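Local coordinates for putative surface anchored protein (Clostridium perfringens B, PDB 4NI6) that probably forms one Ig-like repeat of the shaft of a bacterial cell-surface adhesin, stabilised by a self-generated internal Thr-Gln ester cross-link, at residues F101-S106 and K126-N131; K34-Y39 and Q82-F87; N49-L54 and V66-T71; M55-D60 and G95-V100. All coordinates share one frame; numbering follows the deposited sequence. Where two conformers were deposited one is given.

Contact 1. Residues F101-S106 and K126-N131; sequences FENAES and KHEDKN
Glu-102 and His-127 face each other as an antiparallel hydrogen-bonded pair: Glu-102 N donates to His-127 O at 3.0 Å, and His-127 N returns a bond to Glu-102 O at 2.8 Å. Beside them Asn-103 and Lys-126 form the non-hydrogen-bonded pair, their CA atoms 4.2 Å apart. The pairing joins strand 97-106 to strand 121-139 in the mixed sheet of the Ig-like domain, near where the latter gives way to loop.

The largest share of the contact belongs to Phe-101, whose ring crosses the Glu-128 side chain at about a right angle. Glu-128 CB lies over the ring face, 3.8 Å from its centroid and only 16° off the normal, a CH-pi contact. With CG anti to the carbonyl carbon (chi1 -57°) and an extended chain beyond it, Glu-128 carries its carboxylate past the ring toward Asn-103. A flat aromatic suits this place because one face can cover both a methylene and the backbone: Phe-101 CE1 is 3.6 Å from Glu-128 C.

Asn-103 and Lys-126 run side by side, and a bend at chi3 of the lysine brings NZ to OD1 in a weak bond. On the sheet face of Glu-102 and His-127 the carboxylate leads away from segment 126-131, while His-127 NE2 bonds Asp-132. The two straight backbone bonds thus set the strand register, and the Phe-101 face continues the contact beyond the ladder; the exposed lysine's weak bond adds little.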
loop_
_atom_site.group_PDB
_atom_site.type_symbol
_atom_site.label_atom_id
_atom_site.label_comp_id
_atom_site.label_asym_id
_atom_site.label_seq_id
_atom_site.Cartn_x
_atom_site.Cartn_y
_atom_site.Cartn_z
ATOM N N PHE A 101 -0.974 1.083 -3.625
ATOM C CA PHE A 101 -0.461 2.438 -3.401
ATOM C C PHE A 101 -0.667 2.803 -1.920
ATOM O O PHE A 101 -1.671 2.425 -1.311
ATOM C CB PHE A 101 -1.274 3.394 -4.232
ATOM C CG PHE A 101 -0.943 3.431 -5.700
ATOM C CD1 PHE A 101 -0.033 2.562 -6.288
ATOM C CD2 PHE A 101 -1.592 4.359 -6.511
ATOM C CE1 PHE A 101 0.235 2.614 -7.648
ATOM C CE2 PHE A 101 -1.321 4.428 -7.876
ATOM C CZ PHE A 101 -0.418 3.547 -8.446
ATOM N N GLU A 102 0.245 3.624 -1.358
ATOM C CA GLU A 102 0.106 4.126 0.026
ATOM C C GLU A 102 0.456 5.609 0.082
ATOM O O GLU A 102 1.358 6.054 -0.625
ATOM C CB GLU A 102 1.067 3.395 0.951
ATOM C CG GLU A 102 0.772 1.926 1.163
ATOM C CD GLU A 102 -0.443 1.606 2.035
ATOM O OE1 GLU A 102 -0.748 0.384 2.196
ATOM O OE2 GLU A 102 -1.185 2.509 2.445
ATOM N N ASN A 103 -0.345 6.345 0.834
ATOM C CA ASN A 103 -0.153 7.776 1.033
ATOM C C ASN A 103 -0.342 8.065 2.514
ATOM O O ASN A 103 -1.413 7.848 3.079
ATOM C CB ASN A 103 -1.197 8.492 0.238
ATOM C CG ASN A 103 -1.006 9.988 0.241
ATOM O OD1 ASN A 103 -0.466 10.560 -0.700
ATOM N ND2 ASN A 103 -1.418 10.628 1.323
ATOM N N ALA A 104 0.697 8.639 3.128
ATOM C CA ALA A 104 0.641 9.032 4.554
ATOM C C ALA A 104 0.682 10.555 4.632
ATOM O O ALA A 104 1.609 11.181 4.124
ATOM C CB ALA A 104 1.841 8.483 5.307
ATOM N N GLU A 105 -0.339 11.127 5.238
ATOM C CA GLU A 105 -0.417 12.573 5.393
ATOM C C GLU A 105 -0.512 12.903 6.886
ATOM O O GLU A 105 -1.412 12.431 7.578
ATOM C CB GLU A 105 -1.667 13.099 4.700
ATOM C CG GLU A 105 -1.887 14.606 4.872
ATOM C CD GLU A 105 -3.297 15.011 4.506
ATOM O OE1 GLU A 105 -4.268 14.397 5.008
ATOM O OE2 GLU A 105 -3.431 15.941 3.697
ATOM N N SER A 106 0.351 13.787 7.392
ATOM C CA SER A 106 0.277 14.081 8.830
ATOM C C SER A 106 -1.047 14.755 9.177
ATOM O O SER A 106 -1.605 15.509 8.367
ATOM C CB SER A 106 1.474 14.910 9.291
ATOM O OG SER A 106 1.504 16.206 8.682
ATOM N N LYS A 126 4.572 9.367 0.257
ATOM C CA LYS A 126 3.769 8.406 -0.472
ATOM C C LYS A 126 4.608 7.401 -1.232
ATOM O O LYS A 126 5.796 7.604 -1.444
ATOM C CB LYS A 126 2.831 9.146 -1.390
ATOM C CG LYS A 126 3.509 9.829 -2.552
ATOM C CD LYS A 126 2.565 10.819 -3.213
ATOM C CE LYS A 126 2.022 11.812 -2.203
ATOM N NZ LYS A 126 0.846 12.565 -2.726
ATOM N N HIS A 127 3.986 6.289 -1.605
ATOM C CA HIS A 127 4.619 5.314 -2.484
ATOM C C HIS A 127 3.560 4.741 -3.398
ATOM O O HIS A 127 2.709 3.944 -2.973
ATOM C CB HIS A 127 5.267 4.213 -1.668
ATOM C CG HIS A 127 6.106 3.257 -2.495
ATOM N ND1 HIS A 127 7.235 3.613 -3.117
ATOM C CD2 HIS A 127 5.865 1.951 -2.865
ATOM C CE1 HIS A 127 7.700 2.588 -3.845
ATOM N NE2 HIS A 127 6.846 1.569 -3.703
ATOM N N GLU A 128 3.470 5.346 -4.570
ATOM C CA GLU A 128 2.411 5.080 -5.540
ATOM C C GLU A 128 3.033 4.707 -6.887
ATOM O O GLU A 128 2.929 5.451 -7.864
ATOM C CB GLU A 128 1.505 6.315 -5.667
ATOM C CG GLU A 128 0.891 6.751 -4.344
ATOM C CD GLU A 128 0.025 7.990 -4.462
ATOM O OE1 GLU A 128 0.306 8.841 -5.332
ATOM O OE2 GLU A 128 -0.939 8.105 -3.678
ATOM N N ASP A 129 3.668 3.533 -6.925
ATOM C CA ASP A 129 4.468 3.113 -8.070
ATOM C C ASP A 129 3.888 1.831 -8.654
ATOM O O ASP A 129 4.014 0.735 -8.087
ATOM C CB ASP A 129 5.891 2.830 -7.593
ATOM C CG ASP A 129 6.821 2.435 -8.718
ATOM O OD1 ASP A 129 6.389 2.271 -9.885
ATOM O OD2 ASP A 129 8.025 2.285 -8.429
ATOM N N LYS A 130 3.253 1.973 -9.811
ATOM C CA LYS A 130 2.604 0.841 -10.450
ATOM C C LYS A 130 3.586 -0.188 -11.004
ATOM O O LYS A 130 3.175 -1.288 -11.334
ATOM C CB LYS A 130 1.645 1.324 -11.532
ATOM C CG LYS A 130 2.318 1.884 -12.773
ATOM C CD LYS A 130 1.265 2.264 -13.799
ATOM C CE LYS A 130 1.784 3.212 -14.857
ATOM N NZ LYS A 130 0.642 3.958 -15.453
ATOM N N ASN A 131 4.874 0.125 -10.988
ATOM C CA ASN A 131 5.922 -0.785 -11.426
ATOM C C ASN A 131 6.660 -1.487 -10.277
ATOM O O ASN A 131 7.598 -2.247 -10.515
ATOM C CB ASN A 131 6.908 -0.087 -12.384
ATOM C CG ASN A 131 6.238 0.454 -13.641
ATOM O OD1 ASN A 131 6.413 1.620 -14.004
ATOM N ND2 ASN A 131 5.468 -0.378 -14.295
#

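Contact 2. Residues K34-Y39 and Q82-F87; sequences KDTIDY and QWELDF
Trp-83 and Tyr-39 stack face to face, the tyrosine ring 4.0 Å, centroid to centroid, from the six-membered ring of the indole, with the planes opened by 27°. With the planes so tilted, Tyr-39 CE2 is the ring atom nearest the indole, over its centre and 3.2 Å from Trp-83 CE2. Tyr-39 reaches the indole because its CG lies between the backbone N and carbonyl carbon (chi1 62°). Both rings are broad enough to fill this buried place yet keep polar ends, the phenol reaching Val-76 N and Trp-83 NE1 the carbonyl of Thr-74. A water also bridges Tyr-39 OH, at 2.6 Å, and Gln-82 O.

The strands are antiparallel neighbours in one sheet of the Ig-like fold. Ile-37 and Trp-83 exchange backbone bonds, as do Asp-35 and Leu-85. Ile-37, Trp-83 and Leu-85 share the inward face with the buried acid Asp-35, whose carboxylate lies close to that of Glu-102, while Thr-36, Asp-38 and Gln-82 occupy the other.

On that second face Gln-82, extended beyond CG, lies alongside Asp-38. Its NE2 meets the syn lone pair of Asp-38 OD1 at 2.9 Å, with the oxygen in the amide plane. The aliphatic branch of Thr-36 supports the same amide, CG2 touching Gln-82 CD at 3.3 Å.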
loop_
_atom_site.group_PDB
_atom_site.type_symbol
_atom_site.label_atom_id
_atom_site.label_comp_id
_atom_site.label_asym_id
_atom_site.label_seq_id
_atom_site.Cartn_x
_atom_site.Cartn_y
_atom_site.Cartn_z
ATOM N N LYS A 34 -3.156 -7.735 2.233
ATOM C CA LYS A 34 -2.615 -6.908 3.306
ATOM C C LYS A 34 -1.363 -6.221 2.780
ATOM O O LYS A 34 -0.817 -6.577 1.725
ATOM C CB LYS A 34 -2.232 -7.771 4.518
ATOM C CG LYS A 34 -3.392 -8.432 5.228
ATOM C CD LYS A 34 -2.898 -9.286 6.382
ATOM C CE LYS A 34 -3.877 -10.408 6.691
ATOM N NZ LYS A 34 -3.845 -10.790 8.129
ATOM N N ASP A 35 -0.973 -5.118 3.408
ATOM C CA ASP A 35 0.226 -4.410 2.985
ATOM C C ASP A 35 1.022 -3.980 4.218
ATOM O O ASP A 35 0.432 -3.564 5.226
ATOM C CB ASP A 35 -0.170 -3.147 2.207
ATOM C CG ASP A 35 0.971 -2.561 1.389
ATOM O OD1 ASP A 35 1.539 -3.339 0.576
ATOM O OD2 ASP A 35 1.266 -1.343 1.480
ATOM N N THR A 36 2.315 -4.237 4.161
ATOM C CA THR A 36 3.246 -3.760 5.196
ATOM C C THR A 36 3.976 -2.517 4.703
ATOM O O THR A 36 4.472 -2.481 3.572
ATOM C CB THR A 36 4.252 -4.860 5.531
ATOM O OG1 THR A 36 3.513 -5.996 6.000
ATOM C CG2 THR A 36 5.192 -4.456 6.606
ATOM N N ILE A 37 4.021 -1.478 5.546
ATOM C CA ILE A 37 4.595 -0.162 5.198
ATOM C C ILE A 37 5.771 0.154 6.129
ATOM O O ILE A 37 5.585 0.237 7.354
ATOM C CB ILE A 37 3.531 0.962 5.324
ATOM C CG1 ILE A 37 2.242 0.675 4.518
ATOM C CG2 ILE A 37 4.139 2.304 4.898
ATOM C CD1 ILE A 37 1.183 -0.098 5.278
ATOM N N ASP A 38 6.966 0.110 5.553
ATOM C CA ASP A 38 8.162 0.547 6.273
ATOM C C ASP A 38 8.431 2.011 5.997
ATOM O O ASP A 38 8.647 2.406 4.857
ATOM C CB ASP A 38 9.347 -0.294 5.824
ATOM C CG ASP A 38 9.181 -1.754 6.190
ATOM O OD1 ASP A 38 8.915 -2.038 7.375
ATOM O OD2 ASP A 38 9.115 -2.601 5.270
ATOM N N TYR A 39 8.389 2.827 7.059
ATOM C CA TYR A 39 8.543 4.268 6.945
ATOM C C TYR A 39 9.797 4.766 7.642
ATOM O O TYR A 39 10.278 4.128 8.584
ATOM C CB TYR A 39 7.305 5.008 7.485
ATOM C CG TYR A 39 7.001 4.782 8.949
ATOM C CD1 TYR A 39 7.566 5.599 9.934
ATOM C CD2 TYR A 39 6.191 3.743 9.360
ATOM C CE1 TYR A 39 7.298 5.395 11.266
ATOM C CE2 TYR A 39 5.886 3.549 10.692
ATOM C CZ TYR A 39 6.468 4.382 11.651
ATOM O OH TYR A 39 6.218 4.176 12.985
ATOM N N GLN A 82 7.278 0.480 11.260
ATOM C CA GLN A 82 6.438 -0.303 10.359
ATOM C C GLN A 82 4.972 -0.114 10.716
ATOM O O GLN A 82 4.593 -0.138 11.889
ATOM C CB GLN A 82 6.832 -1.772 10.474
ATOM C CG GLN A 82 6.262 -2.619 9.371
ATOM C CD GLN A 82 6.742 -4.040 9.493
ATOM O OE1 GLN A 82 6.174 -4.841 10.232
ATOM N NE2 GLN A 82 7.852 -4.336 8.845
ATOM N N TRP A 83 4.136 -0.043 9.675
ATOM C CA TRP A 83 2.689 -0.110 9.832
ATOM C C TRP A 83 2.159 -1.257 8.996
ATOM O O TRP A 83 2.840 -1.740 8.097
ATOM C CB TRP A 83 2.022 1.170 9.355
ATOM C CG TRP A 83 2.384 2.400 10.136
ATOM C CD1 TRP A 83 2.440 2.560 11.512
ATOM C CD2 TRP A 83 2.572 3.728 9.574
ATOM N NE1 TRP A 83 2.777 3.860 11.806
ATOM C CE2 TRP A 83 2.818 4.619 10.686
ATOM C CE3 TRP A 83 2.679 4.221 8.300
ATOM C CZ2 TRP A 83 3.100 5.976 10.500
ATOM C CZ3 TRP A 83 2.869 5.576 8.111
ATOM C CH2 TRP A 83 3.147 6.431 9.196
ATOM N N GLU A 84 0.919 -1.636 9.256
ATOM C CA GLU A 84 0.177 -2.595 8.438
ATOM C C GLU A 84 -1.151 -2.000 8.041
ATOM O O GLU A 84 -1.759 -1.262 8.824
ATOM C CB GLU A 84 -0.032 -3.895 9.218
ATOM C CG GLU A 84 1.287 -4.574 9.495
ATOM C CD GLU A 84 1.109 -5.897 10.173
ATOM O OE1 GLU A 84 0.065 -6.543 9.941
ATOM O OE2 GLU A 84 1.994 -6.289 10.952
ATOM N N LEU A 85 -1.657 -2.434 6.880
ATOM C CA LEU A 85 -2.962 -2.001 6.375
ATOM C C LEU A 85 -3.641 -3.200 5.713
ATOM O O LEU A 85 -3.097 -3.771 4.769
ATOM C CB LEU A 85 -2.809 -0.866 5.356
ATOM C CG LEU A 85 -4.139 -0.281 4.889
ATOM C CD1 LEU A 85 -4.074 1.225 4.734
ATOM C CD2 LEU A 85 -4.510 -0.900 3.569
ATOM N N ASP A 86 -4.794 -3.607 6.233
ATOM C CA ASP A 86 -5.454 -4.847 5.817
ATOM C C ASP A 86 -6.682 -4.475 4.986
ATOM O O ASP A 86 -7.619 -3.860 5.505
ATOM C CB ASP A 86 -5.884 -5.611 7.091
ATOM C CG ASP A 86 -6.395 -7.010 6.830
ATOM O OD1 ASP A 86 -6.578 -7.367 5.649
ATOM O OD2 ASP A 86 -6.574 -7.751 7.822
ATOM N N PHE A 87 -6.680 -4.841 3.703
ATOM C CA PHE A 87 -7.821 -4.592 2.841
ATOM C C PHE A 87 -8.917 -5.641 3.028
ATOM O O PHE A 87 -9.989 -5.528 2.436
ATOM C CB PHE A 87 -7.421 -4.602 1.352
ATOM C CG PHE A 87 -6.544 -3.439 0.948
ATOM C CD1 PHE A 87 -7.108 -2.227 0.563
ATOM C CD2 PHE A 87 -5.178 -3.617 0.784
ATOM C CE1 PHE A 87 -6.302 -1.150 0.211
ATOM C CE2 PHE A 87 -4.376 -2.545 0.399
ATOM C CZ PHE A 87 -4.947 -1.317 0.104
HETATM O O HOH W 1 5.113 1.924 13.773
#

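Contact 3. Residues N49-L54 and V66-T71; sequences NLTGKL and VATKTT
Leu-54 takes two residues of the opposite strand, Val-66 and Ala-67, where regular pairing would give it one: a classic beta bulge, set in the beta hairpin of strands 47-57 and 63-74. Leu-54 O accepts a good bond from Val-66 N at 2.8 Å and a long, weak one from Ala-67 N at 3.4 Å. Beyond the bulge the antiparallel ladder is regular, with paired backbone bonds between Gly-52 and Lys-69 and again between Leu-50 and Thr-71.

The face of Leu-50, Leu-54 and Ala-67 is largely apolar, but it also carries Thr-71 and Lys-69, whose chain end leads away from segment 49-54. Leu-54 has CG anti to its own N (chi1 -175°), which sends the branch into the core toward Tyr-98 and Leu-92, while its CB rests 4.1 Å from Ala-67 CB. At Gly-52, which has no side chain, Glu-102, Leu-85 and Phe-87 pack directly against the backbone.

The other face is lined by threonines and a lysine. Thr-51 and Thr-70 share one rotamer, each with OG1 anti to the carbonyl carbon, and their hydroxyls meet at 2.7 Å across the non-hydrogen-bonded pair. Beta-branched threonine fits an extended strand and offers this polar tip beside a methyl; Thr-51 CG2 touches Thr-70 OG1 at 3.5 Å. Thr-68 is turned otherwise, its OG1 anti to the backbone N, which brings the hydroxyl over to Lys-53. That lysine runs straight alongside Thr-68 until a final bend at chi4 (-59°) lets NZ serve two acceptors, Glu-65 in a salt bridge and Thr-68 OG1 at 3.0 Å.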
loop_
_atom_site.group_PDB
_atom_site.type_symbol
_atom_site.label_atom_id
_atom_site.label_comp_id
_atom_site.label_asym_id
_atom_site.label_seq_id
_atom_site.Cartn_x
_atom_site.Cartn_y
_atom_site.Cartn_z
ATOM N N ASN A 49 -2.749 10.206 8.634
ATOM C CA ASN A 49 -3.809 9.518 7.920
ATOM C C ASN A 49 -3.134 8.663 6.840
ATOM O O ASN A 49 -2.528 9.197 5.912
ATOM C CB ASN A 49 -4.691 10.547 7.197
ATOM C CG ASN A 49 -5.068 11.790 8.040
ATOM O OD1 ASN A 49 -4.926 12.951 7.587
ATOM N ND2 ASN A 49 -5.664 11.569 9.186
ATOM N N LEU A 50 -3.295 7.334 6.919
ATOM C CA LEU A 50 -2.707 6.411 5.937
ATOM C C LEU A 50 -3.806 5.922 5.012
ATOM O O LEU A 50 -4.744 5.258 5.477
ATOM C CB LEU A 50 -2.042 5.245 6.657
ATOM C CG LEU A 50 -1.409 4.211 5.707
ATOM C CD1 LEU A 50 -0.235 4.793 4.941
ATOM C CD2 LEU A 50 -0.994 2.944 6.439
ATOM N N THR A 51 -3.717 6.302 3.756
ATOM C CA THR A 51 -4.662 5.774 2.743
ATOM C C THR A 51 -3.960 4.793 1.834
ATOM O O THR A 51 -2.981 5.106 1.181
ATOM C CB THR A 51 -5.234 6.907 1.879
ATOM O OG1 THR A 51 -5.968 7.809 2.710
ATOM C CG2 THR A 51 -6.175 6.341 0.775
ATOM N N GLY A 52 -4.481 3.566 1.809
ATOM C CA GLY A 52 -4.016 2.544 0.872
ATOM C C GLY A 52 -5.052 2.275 -0.183
ATOM O O GLY A 52 -6.241 2.347 0.080
ATOM N N LYS A 53 -4.566 2.126 -1.404
ATOM C CA LYS A 53 -5.426 1.813 -2.540
ATOM C C LYS A 53 -4.917 0.580 -3.244
ATOM O O LYS A 53 -3.717 0.392 -3.453
ATOM C CB LYS A 53 -5.463 2.971 -3.512
ATOM C CG LYS A 53 -6.151 4.200 -2.931
ATOM C CD LYS A 53 -6.118 5.370 -3.885
ATOM C CE LYS A 53 -6.793 6.581 -3.256
ATOM N NZ LYS A 53 -8.212 6.239 -2.922
ATOM N N LEU A 54 -5.854 -0.295 -3.626
ATOM C CA LEU A 54 -5.541 -1.459 -4.445
ATOM C C LEU A 54 -5.997 -1.127 -5.865
ATOM O O LEU A 54 -7.179 -0.876 -6.088
ATOM C CB LEU A 54 -6.282 -2.699 -3.925
ATOM C CG LEU A 54 -5.968 -4.021 -4.605
ATOM C CD1 LEU A 54 -4.495 -4.371 -4.474
ATOM C CD2 LEU A 54 -6.843 -5.126 -4.030
ATOM N N VAL A 66 -9.756 -0.617 -7.175
ATOM C CA VAL A 66 -10.538 -1.767 -6.731
ATOM C C VAL A 66 -11.016 -1.543 -5.305
ATOM O O VAL A 66 -12.136 -1.904 -4.967
ATOM C CB VAL A 66 -9.691 -3.054 -6.767
ATOM C CG1 VAL A 66 -10.482 -4.246 -6.236
ATOM C CG2 VAL A 66 -9.203 -3.313 -8.183
ATOM N N ALA A 67 -10.129 -1.019 -4.458
ATOM C CA ALA A 67 -10.410 -0.879 -3.026
ATOM C C ALA A 67 -9.603 0.304 -2.504
ATOM O O ALA A 67 -8.523 0.590 -3.001
ATOM C CB ALA A 67 -10.013 -2.134 -2.258
ATOM N N THR A 68 -10.114 0.923 -1.450
ATOM C CA THR A 68 -9.404 1.976 -0.738
ATOM C C THR A 68 -9.705 1.798 0.746
ATOM O O THR A 68 -10.828 1.500 1.121
ATOM C CB THR A 68 -9.791 3.365 -1.301
ATOM O OG1 THR A 68 -8.952 4.373 -0.717
ATOM C CG2 THR A 68 -11.246 3.738 -1.022
ATOM N N LYS A 69 -8.707 2.115 1.575
ATOM C CA LYS A 69 -8.874 2.076 3.018
ATOM C C LYS A 69 -8.038 3.152 3.642
ATOM O O LYS A 69 -6.876 3.305 3.278
ATOM C CB LYS A 69 -8.426 0.731 3.575
ATOM C CG LYS A 69 -8.741 0.584 5.044
ATOM C CD LYS A 69 -8.559 -0.846 5.505
ATOM C CE LYS A 69 -8.404 -0.928 7.013
ATOM N NZ LYS A 69 -9.632 -0.496 7.735
ATOM N N THR A 70 -8.635 3.877 4.582
ATOM C CA THR A 70 -7.879 4.878 5.355
ATOM C C THR A 70 -7.962 4.555 6.844
ATOM O O THR A 70 -9.050 4.302 7.379
ATOM C CB THR A 70 -8.371 6.308 5.051
ATOM O OG1 THR A 70 -8.194 6.566 3.659
ATOM C CG2 THR A 70 -7.592 7.348 5.844
ATOM N N THR A 71 -6.815 4.597 7.532
ATOM C CA THR A 71 -6.767 4.411 8.989
ATOM C C THR A 71 -5.832 5.483 9.556
ATOM O O THR A 71 -4.985 6.023 8.838
ATOM C CB THR A 71 -6.220 3.013 9.390
ATOM O OG1 THR A 71 -4.927 2.828 8.813
ATOM C CG2 THR A 71 -7.154 1.890 8.956
#

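Contact 4. Residues M55-D60 and G95-V100; sequences MHVKDD and GEKYVV
His-56 NE2 donates to Glu-96 OE1 at 2.7 Å in an almost straight bond, 174° at the hydrogen. The oxygen lies in the imidazole plane and uses its anti lone pair, while the carboxylate stands nearly perpendicular to the ring. Histidine suits the spot because its N-H projects from a flat edge: beside NE2 the same edge sets CD2 3.4 Å from Lys-97 O.

Several groups fix this pair. Glu-96 folds back at chi2 (-59°) to bring its carboxylate to the ring, and a water that donates to Glu-96 OE1 and Val-57 O and accepts from Lys-97 N ties the acid to both backbones. Tyr-98 flanks the histidine, CE2 touching His-56 CB at 3.6 Å, but the two rings are slid apart and barely overlap; the phenol oxygen bonds Gln-93 N.

On the other face Val-57 CG2 presses on Val-99 CG1 at 3.5 Å, closer than usual for two methyls. Further along the same strands Met-55 and Val-99 exchange backbone bonds, Met-55 N reaching Val-99 O at 2.8 Å. Strand 97-106 thus lies between two partners in its sheet, with strand 47-57 along one edge and strand 121-139, through Leu-137 and Gln-135, along the other.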
loop_
_atom_site.group_PDB
_atom_site.type_symbol
_atom_site.label_atom_id
_atom_site.label_comp_id
_atom_site.label_asym_id
_atom_site.label_seq_id
_atom_site.Cartn_x
_atom_site.Cartn_y
_atom_site.Cartn_z
ATOM N N MET A 55 -5.049 -1.078 -6.793
ATOM C CA MET A 55 -5.307 -0.633 -8.169
ATOM C C MET A 55 -5.156 -1.807 -9.138
ATOM O O MET A 55 -4.156 -2.514 -9.094
ATOM C CB MET A 55 -4.266 0.412 -8.549
ATOM C CG MET A 55 -4.169 1.594 -7.577
ATOM S SD MET A 55 -5.703 2.545 -7.346
ATOM C CE MET A 55 -5.793 3.294 -8.954
ATOM N N HIS A 56 -6.146 -1.990 -9.996
ATOM C CA HIS A 56 -6.060 -2.917 -11.117
ATOM C C HIS A 56 -5.221 -2.288 -12.195
ATOM O O HIS A 56 -5.487 -1.166 -12.643
ATOM C CB HIS A 56 -7.482 -3.211 -11.578
ATOM C CG HIS A 56 -7.584 -4.120 -12.758
ATOM N ND1 HIS A 56 -8.679 -4.124 -13.536
ATOM C CD2 HIS A 56 -6.714 -5.054 -13.302
ATOM C CE1 HIS A 56 -8.566 -5.077 -14.481
ATOM N NE2 HIS A 56 -7.361 -5.634 -14.367
ATOM N N VAL A 57 -4.123 -2.955 -12.537
ATOM C CA VAL A 57 -3.182 -2.486 -13.567
ATOM C C VAL A 57 -3.516 -3.120 -14.904
ATOM O O VAL A 57 -3.349 -4.331 -15.075
ATOM C CB VAL A 57 -1.729 -2.875 -13.233
ATOM C CG1 VAL A 57 -0.762 -2.287 -14.252
ATOM C CG2 VAL A 57 -1.377 -2.456 -11.821
ATOM N N LYS A 58 -3.930 -2.304 -15.866
ATOM C CA LYS A 58 -4.277 -2.807 -17.187
ATOM C C LYS A 58 -3.056 -2.888 -18.095
ATOM O O LYS A 58 -2.032 -2.263 -17.827
ATOM C CB LYS A 58 -5.374 -1.949 -17.803
ATOM C CG LYS A 58 -6.650 -1.981 -16.982
ATOM C CD LYS A 58 -7.786 -1.273 -17.682
ATOM C CE LYS A 58 -9.071 -2.079 -17.554
ATOM N NZ LYS A 58 -10.181 -1.488 -18.350
ATOM N N ASP A 59 -3.136 -3.733 -19.115
ATOM C CA ASP A 59 -2.023 -3.901 -20.046
ATOM C C ASP A 59 -1.559 -2.559 -20.620
ATOM O O ASP A 59 -0.371 -2.370 -20.890
ATOM C CB ASP A 59 -2.405 -4.855 -21.177
ATOM N N ASP A 60 -2.510 -1.656 -20.864
ATOM C CA ASP A 60 -2.188 -0.352 -21.428
ATOM C C ASP A 60 -1.633 0.620 -20.382
ATOM O O ASP A 60 -1.406 1.792 -20.672
ATOM C CB ASP A 60 -3.389 0.242 -22.181
ATOM C CG ASP A 60 -4.543 0.611 -21.264
ATOM O OD1 ASP A 60 -4.333 0.635 -20.029
ATOM O OD2 ASP A 60 -5.631 0.961 -21.798
ATOM N N GLY A 95 -6.231 -13.887 -13.827
ATOM C CA GLY A 95 -5.468 -13.357 -14.941
ATOM C C GLY A 95 -4.982 -11.929 -14.785
ATOM O O GLY A 95 -4.195 -11.455 -15.604
ATOM N N GLU A 96 -5.465 -11.210 -13.766
ATOM C CA GLU A 96 -5.178 -9.793 -13.634
ATOM C C GLU A 96 -4.138 -9.468 -12.580
ATOM O O GLU A 96 -3.862 -10.249 -11.661
ATOM C CB GLU A 96 -6.490 -9.035 -13.416
ATOM C CG GLU A 96 -7.508 -9.188 -14.557
ATOM C CD GLU A 96 -6.977 -8.719 -15.907
ATOM O OE1 GLU A 96 -6.521 -7.542 -16.006
ATOM O OE2 GLU A 96 -6.861 -9.576 -16.815
ATOM N N LYS A 97 -3.574 -8.291 -12.778
ATOM C CA LYS A 97 -2.509 -7.740 -11.949
ATOM C C LYS A 97 -3.013 -6.541 -11.161
ATOM O O LYS A 97 -3.738 -5.711 -11.692
ATOM C CB LYS A 97 -1.353 -7.304 -12.851
ATOM C CG LYS A 97 -0.140 -6.746 -12.113
ATOM C CD LYS A 97 0.824 -6.093 -13.087
ATOM C CE LYS A 97 1.733 -7.102 -13.754
ATOM N NZ LYS A 97 2.726 -6.389 -14.612
ATOM N N TYR A 98 -2.637 -6.503 -9.884
ATOM C CA TYR A 98 -3.049 -5.439 -8.962
ATOM C C TYR A 98 -1.850 -4.930 -8.201
ATOM O O TYR A 98 -0.979 -5.674 -7.842
ATOM C CB TYR A 98 -4.079 -5.946 -7.947
ATOM C CG TYR A 98 -5.321 -6.534 -8.618
ATOM C CD1 TYR A 98 -5.360 -7.879 -9.063
ATOM C CD2 TYR A 98 -6.421 -5.756 -8.854
ATOM C CE1 TYR A 98 -6.450 -8.390 -9.786
ATOM C CE2 TYR A 98 -7.500 -6.243 -9.578
ATOM C CZ TYR A 98 -7.517 -7.563 -10.004
ATOM O OH TYR A 98 -8.621 -8.064 -10.639
ATOM N N VAL A 99 -1.851 -3.625 -7.890
ATOM C CA VAL A 99 -0.762 -2.991 -7.134
ATOM C C VAL A 99 -1.317 -2.125 -6.010
ATOM O O VAL A 99 -2.347 -1.500 -6.153
ATOM C CB VAL A 99 0.162 -2.201 -8.094
ATOM C CG1 VAL A 99 -0.562 -1.034 -8.767
ATOM C CG2 VAL A 99 1.440 -1.711 -7.410
ATOM N N VAL A 100 -0.582 -2.140 -4.904
ATOM C CA VAL A 100 -0.940 -1.311 -3.744
ATOM C C VAL A 100 -0.193 0.010 -3.736
ATOM O O VAL A 100 1.021 0.022 -3.954
ATOM C CB VAL A 100 -0.666 -2.038 -2.428
ATOM C CG1 VAL A 100 -1.011 -1.160 -1.222
ATOM C CG2 VAL A 100 -1.440 -3.353 -2.352
HETATM O O HOH W 2 -3.975 -6.873 -15.363
#

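Overall arrangement
Contacts 1, 3 and 4 belong to one mixed sheet: strand 97-106 serves contacts 1 and 4, and strand 47-57 serves contacts 3 and 4. Contact 2 lies in the facing antiparallel sheet of the Ig-like sandwich. The centres of contacts 1, 2 and 3 are about 10 to 11 Å apart; contact 4 sits toward one end, about 16 Å from contacts 1 and 3 and 20 Å from contact 2. Along the chain contact 3 is nested within contact 2, contact 4 crosses both, and contact 1 follows last. Between the sheets the carboxylates of Glu-102 and Asp-35 come close (OE1 to OD2 2.7 Å) and Phe-87 and Leu-85 pack on Gly-52, so distant segments share one core in this ester-cross-linked domain.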